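Long-range contact in Iron(III) ABC transporter, periplasmic iron-compound-binding protein (PDB 5GGY), which probably binds ferric siderophores, including the iron complex of Desferal, in the periplasm and delivers them to an ABC transporter for iron uptake: residues L212-P225 and M241-V255. Sequence-based numbering, arbitrary orientation.
Sequences LQHVEQGYVLYFLP and MPFVQAGRVNSVRPV
Leu-224 N donates to Val-252 O over 2.7 Å, with 170° at the hydrogen, and Val-252 N in turn donates to Tyr-222 O at 2.8 Å. Together with Asn-250 N to Val-220 O and Val-220 N to Arg-248 O, and a weak link from Tyr-222 N to Asn-250 O, these bonds pair strands 219-223 and 249-252; their axes come within 4.6 Å of each other and diverge by 23° from parallel. The connection between the strands carries helices 229-234, 236-239 and 242-245 and no strand, which makes this a beta-alpha-beta crossover in the sheet of one lobe of the periplasmic binding protein, where strand 161-167 flanks 219-223 on the other side.

The Phe-243 ring sits between two aliphatic groups: Val-220 CG2 lies 3.4 Å from its centroid and over its centre, while Met-241 CB covers the opposite face nearer the rim. Val-215 O and the backbone of Leu-212 meet the ring edge. Further along, Tyr-222 CG lies between backbone N and carbonyl carbon (chi1 62°), which carries the ring back over strand 249-252; Ser-251 CA stands 3.9 Å from the ring centroid, and Tyr-222 OH hydrogen-bonds to Glu-229. On the other sheet face, Val-252 CB packs 3.7 Å from Phe-223 CD1, and helix 262-276 touches Leu-221 and Val-252. Arg-248 CB lies over the Tyr-219 ring, 3.8 Å from its centroid, and Arg-248 NH1 reaches Glu-216 O in a weak, bent bond.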
ATOM      1  N   LEU A 212     -24.700  11.673 -19.450  1.00 35.85           N
ATOM      2  CA  LEU A 212     -24.090  12.444 -18.371  1.00 29.65           C
ATOM      3  C   LEU A 212     -25.075  13.432 -17.750  1.00 35.09           C
ATOM      4  O   LEU A 212     -24.760  14.089 -16.759  1.00 44.61           O
ATOM      5  CB  LEU A 212     -22.851  13.189 -18.872  1.00 33.37           C
ATOM      6  CG  LEU A 212     -21.656  12.329 -19.284  1.00 30.02           C
ATOM      7  CD1 LEU A 212     -20.421  13.196 -19.455  1.00 25.45           C
ATOM      8  CD2 LEU A 212     -21.408  11.232 -18.264  1.00 32.27           C
ATOM      9  N   GLN A 213     -26.264  13.536 -18.334  1.00 28.93           N
ATOM     10  CA  GLN A 213     -27.328  14.352 -17.756  1.00 37.77           C
ATOM     11  C   GLN A 213     -27.726  13.827 -16.382  1.00 42.49           C
ATOM     12  O   GLN A 213     -28.171  14.587 -15.523  1.00 38.94           O
ATOM     13  CB  GLN A 213     -28.553  14.389 -18.669  1.00 38.12           C
ATOM     14  CG  GLN A 213     -28.472  15.397 -19.797  1.00 38.86           C
ATOM     15  CD  GLN A 213     -29.737  15.417 -20.632  1.00 43.02           C
ATOM     16  OE1 GLN A 213     -30.426  16.434 -20.716  1.00 53.97           O
ATOM     17  NE2 GLN A 213     -30.053  14.285 -21.252  1.00 44.30           N
ATOM     18  N   HIS A 214     -27.552  12.525 -16.176  1.00 45.67           N
ATOM     19  CA  HIS A 214     -27.880  11.899 -14.900  1.00 41.38           C
ATOM     20  C   HIS A 214     -26.910  12.299 -13.793  1.00 40.39           C
ATOM     21  O   HIS A 214     -27.071  11.890 -12.644  1.00 47.53           O
ATOM     22  CB  HIS A 214     -27.901  10.376 -15.043  1.00 33.14           C
ATOM     23  CG  HIS A 214     -29.196   9.837 -15.563  1.00 34.06           C
ATOM     24  ND1 HIS A 214     -29.261   8.890 -16.566  1.00 39.62           N
ATOM     25  CD2 HIS A 214     -30.477  10.102 -15.221  1.00 36.99           C
ATOM     26  CE1 HIS A 214     -30.522   8.603 -16.819  1.00 37.59           C
ATOM     27  NE2 HIS A 214     -31.285   9.327 -16.013  1.00 36.62           N
ATOM     28  N   VAL A 215     -25.905  13.096 -14.138  1.00 41.30           N
ATOM     29  CA  VAL A 215     -24.962  13.589 -13.146  1.00 41.22           C
ATOM     30  C   VAL A 215     -25.380  14.976 -12.658  1.00 37.10           C
ATOM     31  O   VAL A 215     -24.743  15.983 -12.973  1.00 37.49           O
ATOM     32  CB  VAL A 215     -23.526  13.640 -13.699  1.00 45.55           C
ATOM     33  CG1 VAL A 215     -22.529  13.855 -12.568  1.00 42.57           C
ATOM     34  CG2 VAL A 215     -23.204  12.353 -14.445  1.00 45.29           C
ATOM     35  N   GLU A 216     -26.476  15.013 -11.906  1.00 39.04           N
ATOM     36  CA  GLU A 216     -26.882  16.215 -11.193  1.00 48.99           C
ATOM     37  C   GLU A 216     -25.903  16.441 -10.053  1.00 63.76           C
ATOM     38  O   GLU A 216     -25.608  17.572  -9.668  1.00 45.12           O
ATOM     39  CB  GLU A 216     -28.308  16.075 -10.655  1.00 47.98           C
ATOM     40  CG  GLU A 216     -29.351  15.753 -11.715  1.00 46.62           C
ATOM     41  CD  GLU A 216     -29.847  16.988 -12.438  1.00 54.79           C
ATOM     42  OE1 GLU A 216     -30.032  18.030 -11.774  1.00 57.97           O
ATOM     43  OE2 GLU A 216     -30.052  16.921 -13.669  1.00 62.37           O
ATOM     44  N   GLN A 217     -25.390  15.330  -9.536  1.00 96.57           N
ATOM     45  CA  GLN A 217     -24.541  15.326  -8.356  1.00100.35           C
ATOM     46  C   GLN A 217     -23.085  15.662  -8.661  1.00 96.07           C
ATOM     47  O   GLN A 217     -22.325  14.823  -9.143  1.00 98.61           O
ATOM     48  CB  GLN A 217     -24.627  13.959  -7.670  1.00100.00           C
ATOM     49  CG  GLN A 217     -24.554  12.783  -8.637  1.00 96.52           C
ATOM     50  CD  GLN A 217     -25.397  11.608  -8.190  1.00101.51           C
ATOM     51  OE1 GLN A 217     -25.352  11.201  -7.030  1.00109.43           O
ATOM     52  NE2 GLN A 217     -26.182  11.061  -9.112  1.00100.33           N
ATOM     53  N   GLY A 218     -22.703  16.901  -8.384  1.00 90.20           N
ATOM     54  CA  GLY A 218     -21.300  17.262  -8.351  1.00 78.28           C
ATOM     55  C   GLY A 218     -20.542  17.332  -9.662  1.00 61.43           C
ATOM     56  O   GLY A 218     -20.974  17.973 -10.618  1.00 68.55           O
ATOM     57  N   TYR A 219     -19.408  16.641  -9.702  1.00 47.27           N
ATOM     58  CA  TYR A 219     -18.333  16.992 -10.622  1.00 41.67           C
ATOM     59  C   TYR A 219     -18.017  15.954 -11.698  1.00 38.63           C
ATOM     60  O   TYR A 219     -18.172  14.748 -11.499  1.00 34.63           O
ATOM     61  CB  TYR A 219     -17.064  17.291  -9.813  1.00 35.51           C
ATOM     62  CG  TYR A 219     -17.227  18.444  -8.841  1.00 34.78           C
ATOM     63  CD1 TYR A 219     -16.691  19.694  -9.122  1.00 38.90           C
ATOM     64  CD2 TYR A 219     -17.923  18.284  -7.648  1.00 37.39           C
ATOM     65  CE1 TYR A 219     -16.843  20.752  -8.242  1.00 43.87           C
ATOM     66  CE2 TYR A 219     -18.082  19.338  -6.763  1.00 47.51           C
ATOM     67  CZ  TYR A 219     -17.539  20.567  -7.065  1.00 49.09           C
ATOM     68  OH  TYR A 219     -17.692  21.616  -6.186  1.00 50.31           O
ATOM     69  N   VAL A 220     -17.559  16.457 -12.841  1.00 34.98           N
ATOM     70  CA  VAL A 220     -17.165  15.631 -13.974  1.00 23.61           C
ATOM     71  C   VAL A 220     -15.740  15.958 -14.407  1.00 23.10           C
ATOM     72  O   VAL A 220     -15.424  17.103 -14.727  1.00 23.57           O
ATOM     73  CB  VAL A 220     -18.119  15.824 -15.169  1.00 35.02           C
ATOM     74  CG1 VAL A 220     -17.526  15.224 -16.436  1.00 34.00           C
ATOM     75  CG2 VAL A 220     -19.476  15.221 -14.861  1.00 24.02           C
ATOM     76  N   LEU A 221     -14.880  14.946 -14.410  1.00 26.22           N
ATOM     77  CA  LEU A 221     -13.489  15.119 -14.818  1.00 23.03           C
ATOM     78  C   LEU A 221     -13.178  14.297 -16.065  1.00 23.72           C
ATOM     79  O   LEU A 221     -13.494  13.108 -16.122  1.00 29.28           O
ATOM     80  CB  LEU A 221     -12.543  14.723 -13.679  1.00 23.48           C
ATOM     81  CG  LEU A 221     -12.623  15.538 -12.385  1.00 35.46           C
ATOM     82  CD1 LEU A 221     -11.678  14.977 -11.336  1.00 25.40           C
ATOM     83  CD2 LEU A 221     -12.315  17.000 -12.657  1.00 31.44           C
ATOM     84  N   TYR A 222     -12.561  14.929 -17.062  1.00 20.26           N
ATOM     85  CA  TYR A 222     -12.162  14.213 -18.270  1.00 25.05           C
ATOM     86  C   TYR A 222     -10.668  14.368 -18.545  1.00 25.98           C
ATOM     87  O   TYR A 222     -10.111  15.459 -18.423  1.00 23.96           O
ATOM     88  CB  TYR A 222     -12.984  14.676 -19.481  1.00 19.96           C
ATOM     89  CG  TYR A 222     -12.830  16.136 -19.852  1.00 30.35           C
ATOM     90  CD1 TYR A 222     -11.892  16.539 -20.797  1.00 27.35           C
ATOM     91  CD2 TYR A 222     -13.636  17.109 -19.273  1.00 28.00           C
ATOM     92  CE1 TYR A 222     -11.753  17.868 -21.142  1.00 22.89           C
ATOM     93  CE2 TYR A 222     -13.504  18.443 -19.614  1.00 25.50           C
ATOM     94  CZ  TYR A 222     -12.561  18.817 -20.548  1.00 28.80           C
ATOM     95  OH  TYR A 222     -12.426  20.143 -20.889  1.00 31.50           O
ATOM     96  N   PHE A 223     -10.028  13.264 -18.920  1.00 29.80           N
ATOM     97  CA  PHE A 223      -8.580  13.231 -19.093  1.00 29.00           C
ATOM     98  C   PHE A 223      -8.124  13.768 -20.445  1.00 30.17           C
ATOM     99  O   PHE A 223      -8.692  13.439 -21.486  1.00 31.23           O
ATOM    100  CB  PHE A 223      -8.052  11.803 -18.917  1.00 29.67           C
ATOM    101  CG  PHE A 223      -8.192  11.267 -17.522  1.00 32.07           C
ATOM    102  CD1 PHE A 223      -7.430  11.781 -16.492  1.00 32.23           C
ATOM    103  CD2 PHE A 223      -9.069  10.233 -17.247  1.00 30.93           C
ATOM    104  CE1 PHE A 223      -7.550  11.288 -15.212  1.00 31.50           C
ATOM    105  CE2 PHE A 223      -9.191   9.734 -15.972  1.00 33.05           C
ATOM    106  CZ  PHE A 223      -8.434  10.261 -14.949  1.00 28.46           C
ATOM    107  N   LEU A 224      -7.088  14.598 -20.414  1.00 23.27           N
ATOM    108  CA  LEU A 224      -6.406  15.026 -21.625  1.00 27.33           C
ATOM    109  C   LEU A 224      -5.389  13.951 -22.013  1.00 31.66           C
ATOM    110  O   LEU A 224      -4.966  13.169 -21.166  1.00 24.03           O
ATOM    111  CB  LEU A 224      -5.733  16.385 -21.408  1.00 31.75           C
ATOM    112  CG  LEU A 224      -6.676  17.556 -21.120  1.00 32.26           C
ATOM    113  CD1 LEU A 224      -5.894  18.836 -20.872  1.00 27.74           C
ATOM    114  CD2 LEU A 224      -7.670  17.745 -22.258  1.00 27.37           C
ATOM    115  N   PRO A 225      -4.997  13.894 -23.296  1.00 30.96           N
ATOM    116  CA  PRO A 225      -5.401  14.760 -24.408  1.00 34.05           C
ATOM    117  C   PRO A 225      -6.716  14.359 -25.066  1.00 24.49           C
ATOM    118  O   PRO A 225      -7.074  13.184 -25.108  1.00 24.46           O
ATOM    119  CB  PRO A 225      -4.248  14.601 -25.396  1.00 27.14           C
ATOM    120  CG  PRO A 225      -3.800  13.197 -25.184  1.00 26.43           C
ATOM    121  CD  PRO A 225      -3.968  12.923 -23.710  1.00 24.95           C
ATOM    122  N   MET A 241     -25.469  20.729 -19.791  1.00 49.71           N
ATOM    123  CA  MET A 241     -25.209  19.760 -18.735  1.00 47.07           C
ATOM    124  C   MET A 241     -25.297  20.407 -17.359  1.00 38.93           C
ATOM    125  O   MET A 241     -24.845  21.538 -17.174  1.00 31.74           O
ATOM    126  CB  MET A 241     -23.836  19.116 -18.920  1.00 51.62           C
ATOM    127  CG  MET A 241     -23.759  18.150 -20.084  1.00 48.88           C
ATOM    128  SD  MET A 241     -24.786  16.693 -19.818  1.00 40.38           S
ATOM    129  CE  MET A 241     -24.572  15.842 -21.381  1.00 23.08           C
ATOM    130  N   PRO A 242     -25.883  19.688 -16.387  1.00 33.55           N
ATOM    131  CA  PRO A 242     -26.031  20.178 -15.012  1.00 28.16           C
ATOM    132  C   PRO A 242     -24.694  20.544 -14.375  1.00 30.92           C
ATOM    133  O   PRO A 242     -24.592  21.580 -13.723  1.00 32.05           O
ATOM    134  CB  PRO A 242     -26.673  18.994 -14.281  1.00 24.93           C
ATOM    135  CG  PRO A 242     -27.349  18.210 -15.351  1.00 25.91           C
ATOM    136  CD  PRO A 242     -26.491  18.358 -16.568  1.00 26.59           C
ATOM    137  N   PHE A 243     -23.685  19.702 -14.574  1.00 29.96           N
ATOM    138  CA  PHE A 243     -22.361  19.937 -14.007  1.00 29.24           C
ATOM    139  C   PHE A 243     -21.616  21.035 -14.754  1.00 30.36           C
ATOM    140  O   PHE A 243     -20.723  21.672 -14.202  1.00 31.52           O
ATOM    141  CB  PHE A 243     -21.538  18.648 -14.021  1.00 31.23           C
ATOM    142  CG  PHE A 243     -21.578  17.915 -15.332  1.00 29.34           C
ATOM    143  CD1 PHE A 243     -20.676  18.216 -16.338  1.00 37.00           C
ATOM    144  CD2 PHE A 243     -22.513  16.916 -15.552  1.00 23.81           C
ATOM    145  CE1 PHE A 243     -20.709  17.536 -17.542  1.00 32.21           C
ATOM    146  CE2 PHE A 243     -22.550  16.234 -16.753  1.00 30.01           C
ATOM    147  CZ  PHE A 243     -21.646  16.544 -17.749  1.00 30.77           C
ATOM    148  N   VAL A 244     -21.983  21.246 -16.012  1.00 33.11           N
ATOM    149  CA  VAL A 244     -21.352  22.277 -16.827  1.00 38.91           C
ATOM    150  C   VAL A 244     -21.877  23.654 -16.442  1.00 43.38           C
ATOM    151  O   VAL A 244     -21.103  24.589 -16.227  1.00 45.81           O
ATOM    152  CB  VAL A 244     -21.591  22.032 -18.331  1.00 38.99           C
ATOM    153  CG1 VAL A 244     -21.304  23.291 -19.136  1.00 45.08           C
ATOM    154  CG2 VAL A 244     -20.737  20.873 -18.815  1.00 27.55           C
ATOM    155  N   GLN A 245     -23.197  23.769 -16.348  1.00 38.94           N
ATOM    156  CA  GLN A 245     -23.830  25.024 -15.962  1.00 36.07           C
ATOM    157  C   GLN A 245     -23.510  25.387 -14.516  1.00 37.63           C
ATOM    158  O   GLN A 245     -23.487  26.562 -14.154  1.00 50.28           O
ATOM    159  CB  GLN A 245     -25.343  24.940 -16.160  1.00 49.87           C
ATOM    160  CG  GLN A 245     -25.777  24.952 -17.614  1.00 57.45           C
ATOM    161  CD  GLN A 245     -27.268  24.738 -17.773  1.00 68.74           C
ATOM    162  OE1 GLN A 245     -27.846  23.845 -17.154  1.00 73.92           O
ATOM    163  NE2 GLN A 245     -27.901  25.563 -18.598  1.00 71.85           N
ATOM    164  N   ALA A 246     -23.265  24.372 -13.695  1.00 32.12           N
ATOM    165  CA  ALA A 246     -22.911  24.589 -12.297  1.00 37.40           C
ATOM    166  C   ALA A 246     -21.412  24.819 -12.146  1.00 44.44           C
ATOM    167  O   ALA A 246     -20.933  25.146 -11.062  1.00 50.77           O
ATOM    168  CB  ALA A 246     -23.354  23.412 -11.446  1.00 33.07           C
ATOM    169  N   GLY A 247     -20.677  24.642 -13.238  1.00 39.44           N
ATOM    170  CA  GLY A 247     -19.241  24.853 -13.238  1.00 38.35           C
ATOM    171  C   GLY A 247     -18.471  23.723 -12.586  1.00 33.46           C
ATOM    172  O   GLY A 247     -17.269  23.833 -12.346  1.00 41.55           O
ATOM    173  N   ARG A 248     -19.166  22.629 -12.300  1.00 28.42           N
ATOM    174  CA  ARG A 248     -18.541  21.470 -11.676  1.00 28.55           C
ATOM    175  C   ARG A 248     -17.981  20.515 -12.724  1.00 37.82           C
ATOM    176  O   ARG A 248     -18.362  19.356 -12.797  1.00 27.16           O
ATOM    177  CB  ARG A 248     -19.540  20.742 -10.780  1.00 26.69           C
ATOM    178  CG  ARG A 248     -20.299  21.652  -9.831  1.00 27.58           C
ATOM    179  CD  ARG A 248     -21.002  20.859  -8.745  1.00 30.89           C
ATOM    180  NE  ARG A 248     -22.248  21.498  -8.333  1.00 50.42           N
ATOM    181  CZ  ARG A 248     -23.446  21.176  -8.808  1.00 50.48           C
ATOM    182  NH1 ARG A 248     -23.567  20.216  -9.714  1.00 49.40           N
ATOM    183  NH2 ARG A 248     -24.526  21.813  -8.376  1.00 47.67           N
ATOM    184  N   VAL A 249     -17.076  21.021 -13.549  1.00 43.09           N
ATOM    185  CA  VAL A 249     -16.441  20.214 -14.583  1.00 30.94           C
ATOM    186  C   VAL A 249     -15.065  20.785 -14.914  1.00 33.68           C
ATOM    187  O   VAL A 249     -14.880  22.004 -14.932  1.00 37.25           O
ATOM    188  CB  VAL A 249     -17.310  20.143 -15.860  1.00 33.32           C
ATOM    189  CG1 VAL A 249     -17.576  21.532 -16.421  1.00 24.02           C
ATOM    190  CG2 VAL A 249     -16.667  19.249 -16.911  1.00 20.95           C
ATOM    191  N   ASN A 250     -14.093  19.907 -15.147  1.00 33.08           N
ATOM    192  CA  ASN A 250     -12.738  20.342 -15.455  1.00 37.66           C
ATOM    193  C   ASN A 250     -11.943  19.281 -16.206  1.00 36.33           C
ATOM    194  O   ASN A 250     -12.236  18.088 -16.122  1.00 32.48           O
ATOM    195  CB  ASN A 250     -12.008  20.730 -14.170  1.00 38.30           C
ATOM    196  CG  ASN A 250     -10.767  21.556 -14.432  1.00 39.60           C
ATOM    197  OD1 ASN A 250     -10.540  22.015 -15.552  1.00 34.03           O
ATOM    198  ND2 ASN A 250      -9.960  21.758 -13.397  1.00 38.86           N
ATOM    199  N   SER A 251     -10.936  19.727 -16.949  1.00 33.61           N
ATOM    200  CA  SER A 251     -10.055  18.817 -17.666  1.00 23.68           C
ATOM    201  C   SER A 251      -8.909  18.373 -16.765  1.00 27.18           C
ATOM    202  O   SER A 251      -8.458  19.127 -15.903  1.00 28.87           O
ATOM    203  CB  SER A 251      -9.509  19.478 -18.935  1.00 20.90           C
ATOM    204  OG  SER A 251      -8.683  20.584 -18.621  1.00 21.47           O
ATOM    205  N   VAL A 252      -8.445  17.145 -16.963  1.00 29.30           N
ATOM    206  CA  VAL A 252      -7.326  16.627 -16.188  1.00 23.77           C
ATOM    207  C   VAL A 252      -6.109  16.425 -17.084  1.00 24.10           C
ATOM    208  O   VAL A 252      -6.207  15.802 -18.142  1.00 25.37           O
ATOM    209  CB  VAL A 252      -7.685  15.295 -15.495  1.00 21.90           C
ATOM    210  CG1 VAL A 252      -6.541  14.835 -14.606  1.00 23.06           C
ATOM    211  CG2 VAL A 252      -8.961  15.443 -14.681  1.00 15.22           C
ATOM    212  N   ARG A 253      -4.968  16.957 -16.654  1.00 40.96           N
ATOM    213  CA  ARG A 253      -3.729  16.862 -17.420  1.00 40.37           C
ATOM    214  C   ARG A 253      -3.364  15.401 -17.676  1.00 28.34           C
ATOM    215  O   ARG A 253      -3.666  14.537 -16.853  1.00 24.19           O
ATOM    216  CB  ARG A 253      -2.591  17.589 -16.692  1.00 36.37           C
ATOM    217  CG  ARG A 253      -2.269  17.061 -15.307  1.00 36.00           C
ATOM    218  CD  ARG A 253      -1.109  17.837 -14.697  1.00 45.22           C
ATOM    219  NE  ARG A 253      -0.842  17.436 -13.320  1.00 44.44           N
ATOM    220  CZ  ARG A 253      -0.010  16.461 -12.972  1.00 46.24           C
ATOM    221  NH1 ARG A 253       0.643  15.780 -13.902  1.00 43.30           N
ATOM    222  NH2 ARG A 253       0.166  16.168 -11.691  1.00 49.51           N
ATOM    223  N   PRO A 254      -2.725  15.124 -18.827  1.00 22.72           N
ATOM    224  CA  PRO A 254      -2.448  13.761 -19.305  1.00 26.46           C
ATOM    225  C   PRO A 254      -1.854  12.811 -18.265  1.00 33.75           C
ATOM    226  O   PRO A 254      -0.700  12.952 -17.868  1.00 35.14           O
ATOM    227  CB  PRO A 254      -1.450  13.996 -20.443  1.00 22.24           C
ATOM    228  CG  PRO A 254      -1.816  15.332 -20.974  1.00 19.00           C
ATOM    229  CD  PRO A 254      -2.250  16.142 -19.783  1.00 19.26           C
ATOM    230  N   VAL A 255      -2.668  11.858 -17.821  1.00 32.56           N
ATOM    231  CA  VAL A 255      -2.206  10.758 -16.983  1.00 28.63           C
ATOM    232  C   VAL A 255      -2.804   9.458 -17.499  1.00 33.06           C
ATOM    233  O   VAL A 255      -4.020   9.331 -17.616  1.00 43.95           O
ATOM    234  CB  VAL A 255      -2.590  10.939 -15.503  1.00 23.94           C
ATOM    235  CG1 VAL A 255      -2.137   9.733 -14.705  1.00 28.79           C
ATOM    236  CG2 VAL A 255      -1.973  12.209 -14.935  1.00 19.52           C
TER